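Local coordinates for protein naphthalene dioxygenase large subunit (Rhodococcus sp., PDB 2B1X) that forms the large subunit of a Rieske-type non-haem iron oxygenase, carrying a [2Fe-2S] cluster and a separate mononuclear iron site, at residues Ile27-Ile41 and Phe427-Ser439. Residues are numbered along the deposited sequence; the frame is centred on the assembly and turned at random.
Sequences IINDPEVHDVERERI and FLEYWMQLMLAES
Glu438 OE2 is gripped by the guanidinium of Arg40 and by Arg7 of helix 4-16. Arg40 NH1 donates over 2.8 Å to Glu438 OE2, which lies close to the guanidinium plane, while NH1 stands above the carboxylate plane; NH2 adds a longer, weak bond, and the two flat groups are turned 71° apart. The same NH1 also donates to Met435 O at 2.9 Å, and the arginine thereby bridges Met435 O and the side chain of Glu438, near the C-terminal end of the helix. Ala437 O lies over one face of the guanidinium, offset toward its rim, without forming a hydrogen bond. A water joins Arg40 O to Leu434 O.

The second polar link is buried: Trp431 NE1 donates to Glu37 OE2 at 2.8 Å, in the indole plane and toward the anti lone pair of the oxygen. Glu37 reaches the indole edge with CG anti to its backbone N (chi1 -178°) and its chain extended. Lys204 forms a salt bridge to the same oxygen while Trp203 donates to OE1, which should favour a charged carboxylate. Ile41 CD1 lies over the five-membered ring, 4.0 Å from its centroid, in a CH-pi contact. At the far end of the indole, Ile27 CG2 packs 3.6 Å from Trp431 CZ3, and Val33 CG1 meets the edge at CZ2. Met435, bent at chi2 and chi3, brings SD to 3.5 Å from Glu37 CA and its methyl against Val36 CG1.

The axes of 31-40 and 427-436 pass 9.2 Å apart, nearly at right angles, packing the N-terminal region against the C-terminal helix of the catalytic domain. Helix 4-16 touches both through Leu6 on Val33 and Leu10 on Trp431, and helix 204-212 contributes Lys204 beside the indole.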
# COMPACT_ATOMS: atom_id res chain seq x y z
N ILE A 27 -24.11 6.64 -1.94
CA ILE A 27 -23.93 5.49 -2.84
C ILE A 27 -22.58 5.43 -3.57
O ILE A 27 -22.25 4.39 -4.13
CB ILE A 27 -25.07 5.38 -3.86
CG1 ILE A 27 -24.95 6.52 -4.88
CG2 ILE A 27 -26.43 5.34 -3.16
CD1 ILE A 27 -25.76 6.29 -6.13
N ILE A 28 -21.81 6.52 -3.54
CA ILE A 28 -20.60 6.61 -4.33
C ILE A 28 -19.38 5.87 -3.77
O ILE A 28 -18.73 5.09 -4.49
CB ILE A 28 -20.26 8.11 -4.64
CG1 ILE A 28 -21.32 8.72 -5.56
CG2 ILE A 28 -18.89 8.22 -5.30
CD1 ILE A 28 -21.28 10.22 -5.61
N ASN A 29 -19.05 6.13 -2.52
CA ASN A 29 -17.84 5.59 -1.91
C ASN A 29 -18.15 5.11 -0.49
O ASN A 29 -18.05 5.88 0.46
CB ASN A 29 -16.76 6.67 -1.90
CG ASN A 29 -15.46 6.19 -1.31
OD1 ASN A 29 -15.32 5.01 -0.95
ND2 ASN A 29 -14.51 7.11 -1.15
N ASP A 30 -18.56 3.86 -0.36
CA ASP A 30 -18.91 3.29 0.94
C ASP A 30 -18.64 1.78 0.99
O ASP A 30 -19.11 1.07 0.12
CB ASP A 30 -20.39 3.57 1.22
CG ASP A 30 -20.80 3.15 2.60
OD1 ASP A 30 -21.36 2.04 2.74
OD2 ASP A 30 -20.56 3.83 3.61
N PRO A 31 -17.92 1.28 2.01
CA PRO A 31 -17.56 -0.15 2.07
C PRO A 31 -18.80 -1.08 2.07
O PRO A 31 -18.78 -2.10 1.39
CB PRO A 31 -16.79 -0.30 3.38
CG PRO A 31 -16.38 1.06 3.76
CD PRO A 31 -17.40 2.01 3.18
N GLU A 32 -19.88 -0.70 2.76
CA GLU A 32 -21.07 -1.56 2.84
C GLU A 32 -21.80 -1.54 1.49
O GLU A 32 -22.25 -2.57 1.01
CB GLU A 32 -22.04 -1.16 3.96
CG GLU A 32 -23.09 -2.25 4.23
CD GLU A 32 -24.34 -1.81 5.01
OE1 GLU A 32 -24.40 -0.65 5.47
OE2 GLU A 32 -25.26 -2.66 5.17
N VAL A 33 -21.85 -0.37 0.87
CA VAL A 33 -22.48 -0.25 -0.44
C VAL A 33 -21.71 -1.17 -1.37
O VAL A 33 -22.30 -1.98 -2.08
CB VAL A 33 -22.48 1.21 -0.93
CG1 VAL A 33 -22.83 1.27 -2.40
CG2 VAL A 33 -23.50 2.06 -0.12
N HIS A 34 -20.38 -1.04 -1.39
CA HIS A 34 -19.59 -1.89 -2.28
C HIS A 34 -19.85 -3.39 -2.05
O HIS A 34 -20.05 -4.13 -3.01
CB HIS A 34 -18.07 -1.60 -2.17
CG HIS A 34 -17.29 -2.17 -3.31
ND1 HIS A 34 -17.26 -1.58 -4.56
CD2 HIS A 34 -16.54 -3.30 -3.40
CE1 HIS A 34 -16.51 -2.31 -5.36
NE2 HIS A 34 -16.07 -3.37 -4.69
N ASP A 35 -19.91 -3.81 -0.78
CA ASP A 35 -20.06 -5.24 -0.49
C ASP A 35 -21.42 -5.77 -0.90
O ASP A 35 -21.52 -6.86 -1.48
CB ASP A 35 -19.84 -5.53 1.00
CG ASP A 35 -18.38 -5.48 1.41
OD1 ASP A 35 -17.50 -5.70 0.54
OD2 ASP A 35 -18.03 -5.28 2.61
N VAL A 36 -22.47 -5.01 -0.61
CA VAL A 36 -23.83 -5.39 -1.00
C VAL A 36 -23.97 -5.40 -2.53
O VAL A 36 -24.48 -6.38 -3.13
CB VAL A 36 -24.87 -4.47 -0.32
CG1 VAL A 36 -26.26 -4.72 -0.90
CG2 VAL A 36 -24.85 -4.73 1.18
N GLU A 37 -23.45 -4.36 -3.16
CA GLU A 37 -23.45 -4.22 -4.62
C GLU A 37 -22.76 -5.39 -5.35
O GLU A 37 -23.21 -5.85 -6.41
CB GLU A 37 -22.78 -2.92 -4.97
CG GLU A 37 -22.70 -2.54 -6.44
CD GLU A 37 -21.81 -1.32 -6.62
OE1 GLU A 37 -20.54 -1.47 -6.49
OE2 GLU A 37 -22.36 -0.20 -6.83
N ARG A 38 -21.68 -5.88 -4.78
CA ARG A 38 -20.97 -7.01 -5.36
C ARG A 38 -21.91 -8.19 -5.56
O ARG A 38 -21.89 -8.83 -6.60
CB ARG A 38 -19.79 -7.43 -4.45
CG ARG A 38 -19.04 -8.68 -4.88
CD ARG A 38 -17.98 -9.17 -3.86
NE ARG A 38 -16.79 -8.30 -3.79
CZ ARG A 38 -16.49 -7.49 -2.77
NH1 ARG A 38 -17.28 -7.40 -1.72
NH2 ARG A 38 -15.37 -6.76 -2.81
N GLU A 39 -22.72 -8.49 -4.55
CA GLU A 39 -23.69 -9.57 -4.71
C GLU A 39 -24.91 -9.13 -5.54
O GLU A 39 -25.33 -9.82 -6.49
CB GLU A 39 -24.13 -10.04 -3.33
CG GLU A 39 -25.12 -11.20 -3.35
CD GLU A 39 -25.77 -11.43 -2.00
OE1 GLU A 39 -25.06 -11.94 -1.09
OE2 GLU A 39 -26.97 -11.09 -1.84
N ARG A 40 -25.50 -8.00 -5.17
CA ARG A 40 -26.82 -7.65 -5.68
C ARG A 40 -26.79 -7.11 -7.08
O ARG A 40 -27.74 -7.33 -7.83
CB ARG A 40 -27.56 -6.73 -4.72
CG ARG A 40 -27.85 -7.46 -3.45
CD ARG A 40 -29.09 -7.08 -2.75
NE ARG A 40 -29.25 -7.92 -1.56
CZ ARG A 40 -30.13 -7.69 -0.59
NH1 ARG A 40 -30.95 -6.63 -0.65
NH2 ARG A 40 -30.18 -8.54 0.44
N ILE A 41 -25.69 -6.44 -7.46
CA ILE A 41 -25.52 -6.07 -8.87
C ILE A 41 -24.69 -7.08 -9.64
O ILE A 41 -25.19 -7.69 -10.55
CB ILE A 41 -24.96 -4.62 -9.05
CG1 ILE A 41 -26.10 -3.60 -9.06
CG2 ILE A 41 -24.25 -4.49 -10.36
CD1 ILE A 41 -26.63 -3.27 -7.72
N PHE A 427 -30.64 4.83 -14.63
CA PHE A 427 -29.55 3.92 -14.33
C PHE A 427 -29.55 3.68 -12.81
O PHE A 427 -29.49 2.55 -12.34
CB PHE A 427 -28.24 4.54 -14.83
CG PHE A 427 -27.00 3.77 -14.43
CD1 PHE A 427 -26.40 2.92 -15.34
CD2 PHE A 427 -26.42 3.95 -13.18
CE1 PHE A 427 -25.24 2.22 -15.01
CE2 PHE A 427 -25.26 3.24 -12.83
CZ PHE A 427 -24.66 2.39 -13.78
N LEU A 428 -29.62 4.77 -12.04
CA LEU A 428 -29.53 4.68 -10.59
C LEU A 428 -30.78 4.09 -9.98
O LEU A 428 -30.72 3.46 -8.94
CB LEU A 428 -29.23 6.06 -9.98
CG LEU A 428 -27.79 6.50 -10.23
CD1 LEU A 428 -27.58 7.92 -9.75
CD2 LEU A 428 -26.76 5.52 -9.61
N GLU A 429 -31.93 4.33 -10.62
CA GLU A 429 -33.18 3.70 -10.18
C GLU A 429 -33.07 2.19 -10.25
O GLU A 429 -33.45 1.49 -9.29
CB GLU A 429 -34.39 4.18 -11.02
CG GLU A 429 -35.70 3.50 -10.62
CD GLU A 429 -36.93 4.01 -11.35
OE1 GLU A 429 -36.94 4.07 -12.60
OE2 GLU A 429 -37.92 4.32 -10.67
N TYR A 430 -32.59 1.68 -11.39
CA TYR A 430 -32.41 0.24 -11.55
C TYR A 430 -31.37 -0.29 -10.56
O TYR A 430 -31.56 -1.32 -9.96
CB TYR A 430 -32.06 -0.14 -12.99
CG TYR A 430 -32.04 -1.65 -13.26
CD1 TYR A 430 -33.16 -2.46 -13.00
CD2 TYR A 430 -30.88 -2.27 -13.77
CE1 TYR A 430 -33.13 -3.85 -13.25
CE2 TYR A 430 -30.85 -3.63 -14.05
CZ TYR A 430 -31.97 -4.41 -13.76
OH TYR A 430 -31.92 -5.75 -14.04
N TRP A 431 -30.28 0.46 -10.37
CA TRP A 431 -29.22 0.06 -9.43
C TRP A 431 -29.86 -0.07 -8.03
O TRP A 431 -29.66 -1.06 -7.35
CB TRP A 431 -28.08 1.12 -9.47
CG TRP A 431 -26.96 0.89 -8.49
CD1 TRP A 431 -25.84 0.20 -8.72
CD2 TRP A 431 -26.90 1.36 -7.15
NE1 TRP A 431 -25.03 0.19 -7.60
CE2 TRP A 431 -25.66 0.90 -6.61
CE3 TRP A 431 -27.75 2.12 -6.33
CZ2 TRP A 431 -25.26 1.15 -5.28
CZ3 TRP A 431 -27.35 2.38 -5.01
CH2 TRP A 431 -26.10 1.90 -4.51
N MET A 432 -30.68 0.91 -7.64
CA MET A 432 -31.32 0.93 -6.34
C MET A 432 -32.35 -0.20 -6.18
O MET A 432 -32.39 -0.84 -5.14
CB MET A 432 -31.95 2.30 -6.04
CG MET A 432 -30.94 3.39 -5.64
SD MET A 432 -31.79 4.91 -5.12
CE MET A 432 -32.24 5.63 -6.72
N GLN A 433 -33.12 -0.49 -7.24
CA GLN A 433 -34.03 -1.64 -7.21
C GLN A 433 -33.25 -2.95 -6.95
O GLN A 433 -33.66 -3.77 -6.13
CB GLN A 433 -34.86 -1.73 -8.49
CG GLN A 433 -35.87 -0.54 -8.64
CD GLN A 433 -36.48 -0.43 -10.01
OE1 GLN A 433 -35.91 -0.90 -10.98
NE2 GLN A 433 -37.65 0.23 -10.10
N LEU A 434 -32.12 -3.11 -7.63
CA LEU A 434 -31.34 -4.33 -7.50
C LEU A 434 -30.71 -4.45 -6.11
O LEU A 434 -30.67 -5.54 -5.55
CB LEU A 434 -30.27 -4.45 -8.59
CG LEU A 434 -30.73 -4.76 -10.02
CD1 LEU A 434 -29.53 -4.76 -10.95
CD2 LEU A 434 -31.45 -6.13 -10.10
N MET A 435 -30.24 -3.32 -5.57
CA MET A 435 -29.68 -3.22 -4.22
C MET A 435 -30.69 -3.64 -3.15
O MET A 435 -30.32 -4.24 -2.13
CB MET A 435 -29.21 -1.79 -3.96
CG MET A 435 -27.91 -1.38 -4.64
SD MET A 435 -26.35 -2.27 -4.19
CE MET A 435 -25.99 -1.45 -2.59
N LEU A 436 -31.96 -3.32 -3.38
CA LEU A 436 -33.03 -3.63 -2.42
C LEU A 436 -33.70 -4.99 -2.64
O LEU A 436 -34.48 -5.42 -1.80
CB LEU A 436 -34.11 -2.54 -2.43
CG LEU A 436 -33.80 -1.25 -1.67
CD1 LEU A 436 -34.76 -0.10 -2.09
CD2 LEU A 436 -33.85 -1.49 -0.16
N ALA A 437 -33.39 -5.66 -3.74
CA ALA A 437 -34.02 -6.94 -4.04
C ALA A 437 -33.54 -8.02 -3.04
O ALA A 437 -32.37 -8.40 -3.03
CB ALA A 437 -33.75 -7.35 -5.49
N GLU A 438 -34.45 -8.48 -2.18
CA GLU A 438 -34.13 -9.55 -1.22
C GLU A 438 -34.12 -10.90 -1.92
O GLU A 438 -33.31 -11.78 -1.59
CB GLU A 438 -35.09 -9.55 -0.03
CG GLU A 438 -34.98 -8.33 0.88
CD GLU A 438 -33.61 -8.17 1.54
OE1 GLU A 438 -33.17 -9.09 2.28
OE2 GLU A 438 -32.95 -7.12 1.32
N SER A 439 -35.03 -11.05 -2.89
CA SER A 439 -34.97 -12.11 -3.90
C SER A 439 -34.85 -11.47 -5.30
O SER A 439 -35.51 -10.46 -5.57
CB SER A 439 -36.20 -13.02 -3.80
OG SER A 439 -36.04 -13.97 -2.76
O HOH W 1 -30.41 -7.96 -6.90